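Local coordinates for protein transcriptional regulator (Vibrio vulnificus, PDB 4IVN) that probably represses transcription of the sialic acid catabolic (nan) operon by binding DNA, and binds the sugar phosphate ManNAc-6P, at residues K65-S68 / D69-A73. Numbering follows the deposited sequence.
Sequences KGYS and DFRMA
The N-terminal end of helix 67-78, in the RpiR-type helix-turn-helix domain, is built where Lys65 and Gly66 lead into the first turns and Asp69 reaches back to the incoming chain. Gly66 occupies the N-cap position. The Asp69 carboxylate accepts the backbone N-H of Lys65 through OD2, which offers its anti lone pair; the distance from Lys65 N to Asp69 OD2 is 2.8 Å and the N-H...O angle 167°. With CG of Asp69 anti to its own backbone N (chi1 -172°), the carboxylate is carried back to the residue preceding the cap. The Lys65 chain, bent at chi2 and chi4, curls round OD2 and crosses the aspartate side chain at an angle, but its NZ stays 4.1 Å from Asp69 OD2, beyond salt-bridge range, so the opposite charges probably add only a diffuse attraction.

Regular i to i+4 bonding starts at the cap: Phe70 N donates to Gly66 O (3.1 Å), followed by Arg71 N to Tyr67 O and Met72 N to Ser68 O. One turn on from Tyr67, the aliphatic part of Arg71 crosses its ring at an angle. Arg71 CB sits over one face of the Tyr67 ring, offset toward the rim, while Arg71 CD lies 3.3 Å from Tyr67 OH and 3.6 Å from Tyr67 CE2. A bend at chi3 then turns the guanidinium obliquely, its plane 57° from that of the ring. Tyr67 OH and Arg71 NH1 both hydrogen-bond to Gln39 O, a shared acceptor that ties the crossing side chains together, and a water accepting from Arg71 NE (3.0 Å) donates to Ser68 O.

Tyr67 also packs on Leu44 and Val55, and Phe70 on Ile29 and Cys59, whereas Met72 meets Ile273 of the second subunit. Arg71 and Met72 touch Pro231 of the ManNAc-6P pocket, placing this helix N-terminus of an RpiR-family helix-turn-helix domain against the sugar-phosphate site.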
loop_
_atom_site.group_PDB
_atom_site.type_symbol
_atom_site.label_atom_id
_atom_site.label_comp_id
_atom_site.label_asym_id
_atom_site.label_seq_id
_atom_site.Cartn_x
_atom_site.Cartn_y
_atom_site.Cartn_z
ATOM N N LYS A 65 31.393 -7.228 4.932
ATOM C CA LYS A 65 30.934 -8.612 4.859
ATOM C C LYS A 65 30.608 -9.025 3.442
ATOM O O LYS A 65 30.612 -10.240 3.132
ATOM C CB LYS A 65 29.739 -8.878 5.761
ATOM C CG LYS A 65 30.157 -9.044 7.207
ATOM C CD LYS A 65 29.342 -8.160 8.117
ATOM C CE LYS A 65 30.137 -7.927 9.393
ATOM N NZ LYS A 65 30.153 -6.479 9.747
ATOM N N GLY A 66 30.339 -8.039 2.575
ATOM C CA GLY A 66 29.772 -8.347 1.260
ATOM C C GLY A 66 29.249 -7.077 0.596
ATOM O O GLY A 66 29.467 -5.977 1.110
ATOM N N TYR A 67 28.556 -7.221 -0.540
ATOM C CA TYR A 67 28.131 -6.054 -1.313
ATOM C C TYR A 67 27.123 -5.214 -0.529
ATOM O O TYR A 67 27.220 -3.970 -0.468
ATOM C CB TYR A 67 27.531 -6.492 -2.648
ATOM C CG TYR A 67 27.008 -5.333 -3.394
ATOM C CD1 TYR A 67 27.903 -4.381 -3.908
ATOM C CD2 TYR A 67 25.612 -5.079 -3.484
ATOM C CE1 TYR A 67 27.446 -3.242 -4.566
ATOM C CE2 TYR A 67 25.146 -3.942 -4.169
ATOM C CZ TYR A 67 26.079 -3.044 -4.735
ATOM O OH TYR A 67 25.718 -1.854 -5.355
ATOM N N SER A 68 26.100 -5.874 0.026
ATOM C CA SER A 68 25.046 -5.073 0.715
ATOM C C SER A 68 25.631 -4.252 1.891
ATOM O O SER A 68 25.197 -3.164 2.132
ATOM C CB SER A 68 23.930 -5.982 1.196
ATOM O OG SER A 68 23.140 -6.411 0.058
ATOM N N ASP A 69 26.508 -4.860 2.703
ATOM C CA ASP A 69 27.224 -4.167 3.824
ATOM C C ASP A 69 28.038 -2.943 3.329
ATOM O O ASP A 69 27.946 -1.812 3.825
ATOM C CB ASP A 69 28.207 -5.160 4.429
ATOM C CG ASP A 69 28.843 -4.648 5.685
ATOM O OD1 ASP A 69 28.225 -3.827 6.438
ATOM O OD2 ASP A 69 29.998 -5.047 5.944
ATOM N N PHE A 70 28.879 -3.205 2.347
ATOM C CA PHE A 70 29.574 -2.132 1.574
ATOM C C PHE A 70 28.634 -1.038 1.072
ATOM O O PHE A 70 28.896 0.169 1.275
ATOM C CB PHE A 70 30.321 -2.774 0.407
ATOM C CG PHE A 70 31.001 -1.775 -0.486
ATOM C CD1 PHE A 70 30.289 -1.129 -1.467
ATOM C CD2 PHE A 70 32.381 -1.521 -0.342
ATOM C CE1 PHE A 70 30.918 -0.178 -2.288
ATOM C CE2 PHE A 70 33.025 -0.590 -1.151
ATOM C CZ PHE A 70 32.281 0.065 -2.146
ATOM N N ARG A 71 27.521 -1.435 0.395
ATOM C CA ARG A 71 26.654 -0.438 -0.220
ATOM C C ARG A 71 26.000 0.435 0.897
ATOM O O ARG A 71 25.849 1.624 0.759
ATOM C CB ARG A 71 25.584 -1.117 -1.050
ATOM C CG ARG A 71 24.902 -0.149 -2.040
ATOM C CD ARG A 71 23.818 -0.941 -2.778
ATOM N NE ARG A 71 22.642 -1.050 -1.898
ATOM C CZ ARG A 71 21.356 -1.078 -2.296
ATOM N NH1 ARG A 71 21.032 -1.060 -3.585
ATOM N NH2 ARG A 71 20.366 -1.183 -1.376
ATOM N N MET A 72 25.613 -0.198 2.007
ATOM C CA MET A 72 25.081 0.557 3.168
ATOM C C MET A 72 26.128 1.595 3.683
ATOM O O MET A 72 25.796 2.794 3.881
ATOM C CB MET A 72 24.790 -0.457 4.302
ATOM C CG MET A 72 24.256 0.136 5.622
ATOM S SD MET A 72 22.460 0.570 5.513
ATOM C CE MET A 72 22.716 2.330 5.320
ATOM N N ALA A 73 27.377 1.142 3.928
ATOM C CA ALA A 73 28.420 2.126 4.357
ATOM C C ALA A 73 28.572 3.209 3.320
ATOM O O ALA A 73 28.808 4.412 3.647
ATOM C CB ALA A 73 29.762 1.447 4.556
HETATM O O HOH W 1 22.907 -2.278 0.853
#